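Beta-lactamase Mb2281c (Mycobacterium bovis, PDB 3I7J) probably acts as a serine hydrolase of the beta-lactamase and penicillin-binding-protein superfamily, perhaps hydrolysing beta-lactams. Local coordinates at residues V59-P64 with T71-L76; A77-L82 with T95-S100. All blocks are in the same frame, centred on the assembly; numbering follows the deposited sequence.

Contact 1. Residues V59-P64 with T71-L76; sequences VNLDTP and TVRHLL
L61 and T63 turn their carbonyls onto the first turn of helix 72-76, and backbone bonds carry the tight half of the contact. R73 N reaches L61 O at 2.9 Å. V72 N meets T63 O, also at 2.9 Å. Both donors are N-H groups of the helix start, where T71 holds the N-cap position, and the type I turn from N60 to T63 brings the two acceptors within reach of them. V72 presses its CB against N60 O at 3.4 Å; its CG1, anti to the backbone N (chi1 166°), faces L61 CD1, while CG2 packs on T63 CB. Deeper in, L61 CD1 meets L76 CD1 at 4.1 Å, the two side chains crossing at about a right angle.

The outer half is looser and wetter. L61 CB lies over one face of the R73 guanidinium, 3.7 Å above its plane and toward the rim. D62 OD1 sits at the edge of the same group, in plane, in a weak salt bridge of 3.3 Å to R73 NH2, with carboxylate and guanidinium planes 47° apart. A water joins D62 OD1 to T71 OG1, with a weak third bond from R73 NE; NH1 of R73 is taken by Q181 OE1. T71 OG1 is also hydrogen-bonded to H74 ND1 at 2.7 Å, in the plane of the imidazole at its edge, and either atom could be the donor. Inward, V59 and L61 rest on helix 42-56, V72 packs on L107 of helix 101-115, and L76 touches both helices, so the contact fits the 59-64 loop and the short helix against this pair.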
ATOM      1  N   VAL A  59      -6.557  14.573  13.172  1.00 16.13           N
ATOM      2  CA  VAL A  59      -7.053  13.432  13.922  1.00 11.55           C
ATOM      3  C   VAL A  59      -5.869  12.821  14.629  1.00 14.24           C
ATOM      4  O   VAL A  59      -4.723  13.205  14.391  1.00 18.35           O
ATOM      5  CB  VAL A  59      -7.685  12.347  13.012  1.00 15.41           C
ATOM      6  CG1 VAL A  59      -9.010  12.841  12.441  1.00 16.45           C
ATOM      7  CG2 VAL A  59      -6.725  11.989  11.887  1.00 14.74           C
ATOM      8  N   ASN A  60      -6.153  11.881  15.518  1.00 15.56           N
ATOM      9  CA  ASN A  60      -5.109  11.176  16.237  1.00  9.95           C
ATOM     10  C   ASN A  60      -5.314   9.725  15.869  1.00  8.20           C
ATOM     11  O   ASN A  60      -6.356   9.362  15.336  1.00 15.85           O
ATOM     12  CB  ASN A  60      -5.270  11.348  17.743  1.00 12.88           C
ATOM     13  CG  ASN A  60      -5.259  12.804  18.160  1.00 25.07           C
ATOM     14  OD1 ASN A  60      -4.400  13.582  17.734  1.00 23.03           O
ATOM     15  ND2 ASN A  60      -6.209  13.182  19.005  1.00 29.00           N
ATOM     16  N   LEU A  61      -4.313   8.905  16.139  1.00 12.36           N
ATOM     17  CA  LEU A  61      -4.401   7.489  15.854  1.00 13.08           C
ATOM     18  C   LEU A  61      -5.455   6.866  16.771  1.00 21.92           C
ATOM     19  O   LEU A  61      -6.145   5.925  16.385  1.00 12.34           O
ATOM     20  CB  LEU A  61      -3.040   6.836  16.095  1.00 14.97           C
ATOM     21  CG  LEU A  61      -2.187   6.344  14.916  1.00 23.28           C
ATOM     22  CD1 LEU A  61      -2.568   7.005  13.611  1.00  9.81           C
ATOM     23  CD2 LEU A  61      -0.732   6.580  15.259  1.00  7.60           C
ATOM     24  N   ASP A  62      -5.590   7.407  17.981  1.00 10.65           N
ATOM     25  CA  ASP A  62      -6.554   6.878  18.935  1.00 17.41           C
ATOM     26  C   ASP A  62      -7.924   7.551  18.814  1.00 15.83           C
ATOM     27  O   ASP A  62      -8.835   7.260  19.582  1.00 17.06           O
ATOM     28  CB  ASP A  62      -6.020   7.010  20.369  1.00 23.77           C
ATOM     29  CG  ASP A  62      -4.694   6.284  20.573  1.00 42.00           C
ATOM     30  OD1 ASP A  62      -4.532   5.154  20.055  1.00 40.16           O
ATOM     31  OD2 ASP A  62      -3.806   6.841  21.260  1.00 51.16           O
ATOM     32  N   THR A  63      -8.062   8.452  17.848  1.00 11.65           N
ATOM     33  CA  THR A  63      -9.333   9.134  17.624  1.00 11.13           C
ATOM     34  C   THR A  63     -10.401   8.105  17.249  1.00 17.18           C
ATOM     35  O   THR A  63     -10.219   7.333  16.320  1.00 16.76           O
ATOM     36  CB  THR A  63      -9.227  10.129  16.466  1.00 10.92           C
ATOM     37  OG1 THR A  63      -8.279  11.146  16.790  1.00 17.89           O
ATOM     38  CG2 THR A  63     -10.567  10.764  16.180  1.00  5.12           C
ATOM     39  N   PRO A  64     -11.533   8.087  17.970  1.00 19.41           N
ATOM     40  CA  PRO A  64     -12.621   7.143  17.687  1.00 17.11           C
ATOM     41  C   PRO A  64     -13.138   7.275  16.254  1.00 13.65           C
ATOM     42  O   PRO A  64     -13.445   8.374  15.792  1.00 17.59           O
ATOM     43  CB  PRO A  64     -13.684   7.524  18.719  1.00 21.84           C
ATOM     44  CG  PRO A  64     -12.866   7.974  19.887  1.00 24.60           C
ATOM     45  CD  PRO A  64     -11.810   8.843  19.206  1.00 28.98           C
ATOM     46  N   THR A  71     -10.825   2.890  16.376  1.00 11.75           N
ATOM     47  CA  THR A  71     -10.146   4.177  16.202  1.00 10.62           C
ATOM     48  C   THR A  71      -9.518   4.271  14.807  1.00 14.62           C
ATOM     49  O   THR A  71      -9.581   3.329  14.016  1.00 11.80           O
ATOM     50  CB  THR A  71      -9.015   4.376  17.247  1.00 14.25           C
ATOM     51  OG1 THR A  71      -7.961   3.438  17.003  1.00 12.36           O
ATOM     52  CG2 THR A  71      -9.543   4.169  18.677  1.00  8.96           C
ATOM     53  N   VAL A  72      -8.921   5.416  14.506  1.00 10.41           N
ATOM     54  CA  VAL A  72      -8.251   5.612  13.234  1.00 10.61           C
ATOM     55  C   VAL A  72      -7.202   4.499  13.043  1.00 14.16           C
ATOM     56  O   VAL A  72      -7.097   3.927  11.956  1.00  8.99           O
ATOM     57  CB  VAL A  72      -7.604   7.032  13.181  1.00 13.28           C
ATOM     58  CG1 VAL A  72      -6.616   7.147  12.028  1.00  9.40           C
ATOM     59  CG2 VAL A  72      -8.715   8.081  13.005  1.00  8.78           C
ATOM     60  N   ARG A  73      -6.461   4.166  14.102  1.00  9.60           N
ATOM     61  CA  ARG A  73      -5.441   3.117  14.027  1.00 13.97           C
ATOM     62  C   ARG A  73      -6.021   1.752  13.637  1.00 15.25           C
ATOM     63  O   ARG A  73      -5.379   1.004  12.900  1.00 15.62           O
ATOM     64  CB  ARG A  73      -4.695   2.966  15.362  1.00 12.78           C
ATOM     65  CG  ARG A  73      -3.465   2.045  15.283  1.00 12.87           C
ATOM     66  CD  ARG A  73      -3.030   1.549  16.661  1.00 15.31           C
ATOM     67  NE  ARG A  73      -2.830   2.654  17.590  1.00 24.85           N
ATOM     68  CZ  ARG A  73      -1.734   3.401  17.645  1.00 25.10           C
ATOM     69  NH1 ARG A  73      -0.717   3.156  16.825  1.00 32.39           N
ATOM     70  NH2 ARG A  73      -1.661   4.405  18.512  1.00 20.30           N
ATOM     71  N   HIS A  74      -7.212   1.420  14.142  1.00  9.08           N
ATOM     72  CA  HIS A  74      -7.848   0.141  13.815  1.00 11.51           C
ATOM     73  C   HIS A  74      -8.240   0.125  12.347  1.00 10.99           C
ATOM     74  O   HIS A  74      -8.171  -0.911  11.683  1.00 14.20           O
ATOM     75  CB  HIS A  74      -9.128  -0.108  14.631  1.00 11.00           C
ATOM     76  CG  HIS A  74      -8.905  -0.277  16.101  1.00 10.42           C
ATOM     77  ND1 HIS A  74      -8.692   0.789  16.950  1.00 10.89           N
ATOM     78  CD2 HIS A  74      -8.916  -1.383  16.885  1.00 11.79           C
ATOM     79  CE1 HIS A  74      -8.588   0.349  18.192  1.00  7.01           C
ATOM     80  NE2 HIS A  74      -8.721  -0.966  18.179  1.00 13.03           N
ATOM     81  N   LEU A  75      -8.683   1.270  11.840  1.00  8.65           N
ATOM     82  CA  LEU A  75      -9.085   1.345  10.445  1.00  4.57           C
ATOM     83  C   LEU A  75      -7.885   1.150   9.526  1.00 11.33           C
ATOM     84  O   LEU A  75      -7.961   0.408   8.545  1.00 11.87           O
ATOM     85  CB  LEU A  75      -9.770   2.678  10.166  1.00  1.93           C
ATOM     86  CG  LEU A  75     -11.050   2.861  10.987  1.00 14.42           C
ATOM     87  CD1 LEU A  75     -11.587   4.277  10.776  1.00  8.21           C
ATOM     88  CD2 LEU A  75     -12.091   1.824  10.550  1.00  6.80           C
ATOM     89  N   LEU A  76      -6.773   1.798   9.861  1.00 13.01           N
ATOM     90  CA  LEU A  76      -5.547   1.701   9.075  1.00 14.81           C
ATOM     91  C   LEU A  76      -4.948   0.297   9.067  1.00 12.96           C
ATOM     92  O   LEU A  76      -4.395  -0.147   8.055  1.00 12.67           O
ATOM     93  CB  LEU A  76      -4.509   2.688   9.621  1.00 14.24           C
ATOM     94  CG  LEU A  76      -4.727   4.170   9.286  1.00 12.76           C
ATOM     95  CD1 LEU A  76      -3.883   5.067  10.186  1.00  6.24           C
ATOM     96  CD2 LEU A  76      -4.375   4.390   7.827  1.00 13.09           C
TER
HETATM   97  O   HOH W   1      -5.908   3.236  18.728  1.00 24.55           O

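Contact 2. Residues A77-L82 with T95-S100; sequences AHTSGL and TRRMYS
H78, which has the most surface buried here, faces the 97-100 segment with both backbone and ring. Its positive phi (61°) ends helix 72-76 in a Schellman motif, and its O accepts M98 N at 3.0 Å. The imidazole has Y99 CD1 over one face, 3.7 Å above the plane and toward the rim; the two rings are oblique, planes 46° apart, and S100 O lies at the imidazole edge, in plane. F104 and W200 also meet this ring.

R97 comes second. Bends at chi2 and chi3 bring its guanidinium side-on to A77 O, which accepts from R97 NE at 3.1 Å and R97 NH2 at 2.9 Å, nearly in the guanidinium plane; NH2 also bonds Q181 O. T79 CG2 lies 3.4 Å from R97 NH2, oblique to the guanidinium. Third, M98, a selenomethionine, passes CG by L82 O at 3.7 Å, while a water spans M98 O and L82 O at 2.8 and 2.9 Å.

Y99 OH bonds S40 OG and K43 NZ. An SxxK pair at a helix start with a tyrosine hydroxyl on its lysine is consistent with class C beta-lactamases and related DD-peptidases and esterases, Y99 probably being the Tyr of the YxN motif.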
ATOM      1  N   ALA A  77      -5.069  -0.396  10.196  1.00  8.01           N
ATOM      2  CA  ALA A  77      -4.516  -1.737  10.356  1.00  5.70           C
ATOM      3  C   ALA A  77      -5.511  -2.876  10.112  1.00 12.60           C
ATOM      4  O   ALA A  77      -5.175  -4.042  10.311  1.00 14.50           O
ATOM      5  CB  ALA A  77      -3.907  -1.877  11.753  1.00  4.84           C
ATOM      6  N   HIS A  78      -6.724  -2.540   9.687  1.00  8.51           N
ATOM      7  CA  HIS A  78      -7.749  -3.541   9.411  1.00 13.93           C
ATOM      8  C   HIS A  78      -8.117  -4.375  10.638  1.00 13.84           C
ATOM      9  O   HIS A  78      -8.235  -5.599  10.556  1.00 11.39           O
ATOM     10  CB  HIS A  78      -7.296  -4.471   8.275  1.00  8.11           C
ATOM     11  CG  HIS A  78      -6.937  -3.747   7.017  1.00  6.57           C
ATOM     12  ND1 HIS A  78      -7.877  -3.123   6.225  1.00  9.73           N
ATOM     13  CD2 HIS A  78      -5.736  -3.489   6.449  1.00  5.99           C
ATOM     14  CE1 HIS A  78      -7.270  -2.509   5.225  1.00  8.28           C
ATOM     15  NE2 HIS A  78      -5.971  -2.715   5.338  1.00 12.15           N
ATOM     16  N   THR A  79      -8.291  -3.719  11.781  1.00 13.24           N
ATOM     17  CA  THR A  79      -8.677  -4.432  12.992  1.00  9.38           C
ATOM     18  C   THR A  79      -9.944  -3.842  13.614  1.00  9.04           C
ATOM     19  O   THR A  79     -10.268  -4.143  14.758  1.00 14.53           O
ATOM     20  CB  THR A  79      -7.550  -4.417  14.068  1.00 14.37           C
ATOM     21  OG1 THR A  79      -7.308  -3.071  14.498  1.00 11.53           O
ATOM     22  CG2 THR A  79      -6.264  -5.010  13.513  1.00  9.15           C
ATOM     23  N   SER A  80     -10.672  -3.026  12.858  1.00  8.99           N
ATOM     24  CA  SER A  80     -11.890  -2.400  13.377  1.00 13.75           C
ATOM     25  C   SER A  80     -13.053  -3.375  13.580  1.00 18.07           C
ATOM     26  O   SER A  80     -14.042  -3.021  14.218  1.00 15.46           O
ATOM     27  CB  SER A  80     -12.350  -1.274  12.446  1.00 13.39           C
ATOM     28  OG  SER A  80     -12.826  -1.805  11.220  1.00 12.62           O
ATOM     29  N   GLY A  81     -12.933  -4.590  13.046  1.00 15.27           N
ATOM     30  CA  GLY A  81     -13.993  -5.574  13.182  1.00  8.55           C
ATOM     31  C   GLY A  81     -15.055  -5.350  12.125  1.00 15.13           C
ATOM     32  O   GLY A  81     -16.080  -6.032  12.078  1.00 17.31           O
ATOM     33  N   LEU A  82     -14.791  -4.378  11.262  1.00 20.00           N
ATOM     34  CA  LEU A  82     -15.697  -4.007  10.192  1.00 14.30           C
ATOM     35  C   LEU A  82     -15.644  -5.008   9.039  1.00 18.01           C
ATOM     36  O   LEU A  82     -14.610  -5.624   8.771  1.00 15.68           O
ATOM     37  CB  LEU A  82     -15.321  -2.612   9.700  1.00 25.08           C
ATOM     38  CG  LEU A  82     -16.358  -1.520   9.449  1.00 27.57           C
ATOM     39  CD1 LEU A  82     -17.549  -1.608  10.391  1.00 12.41           C
ATOM     40  CD2 LEU A  82     -15.639  -0.198   9.606  1.00 13.42           C
ATOM     41  N   THR A  95      -9.663  -7.469  18.000  1.00  9.80           N
ATOM     42  CA  THR A  95      -9.634  -8.904  18.241  1.00 18.42           C
ATOM     43  C   THR A  95      -9.274  -9.679  16.985  1.00 22.05           C
ATOM     44  O   THR A  95      -8.602 -10.704  17.053  1.00 22.16           O
ATOM     45  CB  THR A  95     -10.992  -9.409  18.740  1.00 12.07           C
ATOM     46  OG1 THR A  95     -11.965  -9.285  17.690  1.00 17.34           O
ATOM     47  CG2 THR A  95     -11.442  -8.592  19.941  1.00 23.87           C
ATOM     48  N   ARG A  96      -9.729  -9.195  15.835  1.00 23.28           N
ATOM     49  CA  ARG A  96      -9.430  -9.876  14.590  1.00 19.84           C
ATOM     50  C   ARG A  96      -8.840  -8.973  13.522  1.00 26.04           C
ATOM     51  O   ARG A  96      -9.061  -7.763  13.498  1.00 23.67           O
ATOM     52  CB  ARG A  96     -10.680 -10.564  14.027  1.00 22.09           C
ATOM     53  CG  ARG A  96     -11.046 -11.849  14.747  1.00 42.39           C
ATOM     54  CD  ARG A  96     -11.811 -12.801  13.842  1.00 41.93           C
ATOM     55  NE  ARG A  96     -13.180 -12.367  13.596  1.00 50.71           N
ATOM     56  CZ  ARG A  96     -13.996 -12.936  12.713  1.00 44.10           C
ATOM     57  NH1 ARG A  96     -13.575 -13.965  11.987  1.00 45.14           N
ATOM     58  NH2 ARG A  96     -15.235 -12.481  12.563  1.00 34.39           N
ATOM     59  N   ARG A  97      -8.066  -9.585  12.639  1.00 22.38           N
ATOM     60  CA  ARG A  97      -7.471  -8.870  11.543  1.00 15.31           C
ATOM     61  C   ARG A  97      -8.180  -9.285  10.276  1.00 13.01           C
ATOM     62  O   ARG A  97      -8.008 -10.411   9.811  1.00 19.08           O
ATOM     63  CB  ARG A  97      -5.990  -9.210  11.423  1.00 14.64           C
ATOM     64  CG  ARG A  97      -5.323  -8.692  10.162  1.00 15.62           C
ATOM     65  CD  ARG A  97      -3.916  -8.190  10.478  1.00 21.60           C
ATOM     66  NE  ARG A  97      -3.938  -6.836  10.984  1.00 16.42           N
ATOM     67  CZ  ARG A  97      -3.034  -6.311  11.805  1.00 13.80           C
ATOM     68  NH1 ARG A  97      -2.002  -7.021  12.244  1.00  5.52           N
ATOM     69  NH2 ARG A  97      -3.176  -5.054  12.185  1.00 13.06           N
HETATM   70  N   MSE A  98      -9.009  -8.410   9.730  1.00 12.77           N
HETATM   71  CA  MSE A  98      -9.649  -8.750   8.475  1.00 16.25           C
HETATM   72  C   MSE A  98      -9.616  -7.576   7.515  1.00 10.40           C
HETATM   73  O   MSE A  98     -10.137  -6.491   7.785  1.00 12.84           O
HETATM   74  CB  MSE A  98     -11.069  -9.291   8.693  1.00 17.84           C
HETATM   75  CG  MSE A  98     -12.132  -8.344   9.167  1.00 34.88           C
HETATM   76 SE   MSE A  98     -13.854  -9.318   9.427  1.00 55.55          SE
HETATM   77  CE  MSE A  98     -13.570  -9.850  11.279  1.00 27.43           C
ATOM     78  N   TYR A  99      -8.939  -7.813   6.402  1.00 11.62           N
ATOM     79  CA  TYR A  99      -8.772  -6.821   5.356  1.00  8.50           C
ATOM     80  C   TYR A  99     -10.125  -6.209   5.042  1.00  8.52           C
ATOM     81  O   TYR A  99     -11.104  -6.930   4.897  1.00 13.62           O
ATOM     82  CB  TYR A  99      -8.202  -7.494   4.113  1.00 12.94           C
ATOM     83  CG  TYR A  99      -7.851  -6.535   3.008  1.00  7.52           C
ATOM     84  CD1 TYR A  99      -6.822  -5.608   3.170  1.00  8.42           C
ATOM     85  CD2 TYR A  99      -8.529  -6.567   1.791  1.00  7.14           C
ATOM     86  CE1 TYR A  99      -6.473  -4.738   2.140  1.00 14.14           C
ATOM     87  CE2 TYR A  99      -8.186  -5.702   0.753  1.00 12.29           C
ATOM     88  CZ  TYR A  99      -7.160  -4.795   0.934  1.00 10.47           C
ATOM     89  OH  TYR A  99      -6.810  -3.955  -0.092  1.00 15.24           O
ATOM     90  N   SER A 100     -10.192  -4.882   4.947  1.00 15.02           N
ATOM     91  CA  SER A 100     -11.467  -4.232   4.662  1.00  7.29           C
ATOM     92  C   SER A 100     -11.390  -2.978   3.804  1.00 13.55           C
ATOM     93  O   SER A 100     -10.590  -2.076   4.068  1.00  9.41           O
ATOM     94  CB  SER A 100     -12.177  -3.881   5.972  1.00 12.43           C
ATOM     95  OG  SER A 100     -13.360  -3.141   5.720  1.00  9.67           O
TER
HETATM   96  O   HOH W   2     -11.190  -6.381  12.114  1.00 19.57           O
HETATM   97  O   HOH W   3     -11.896  -5.153   9.514  1.00 10.83           O

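In the fold
The two contacts follow one another along the chain, their centres 12 Å apart, and share helix 72-76: contact 1 holds its start, contact 2 the residues leaving its end. They touch directly, with a probable hydrogen bond from T79 N to H74 O and packing of L75 CD2 on S80 CB. Contact 1 is partly buried, its charged pair lying on the outer side, and is backed by helices, whereas contact 2 lies largely among loops. Contact 2 is buried for the most part; its charged group grips a carbonyl instead of a carboxylate, and aromatic rings replace aliphatic branches. It also leads into helix 101-115, with S100 as N-cap, and it contains Y99, a member of the putative active site.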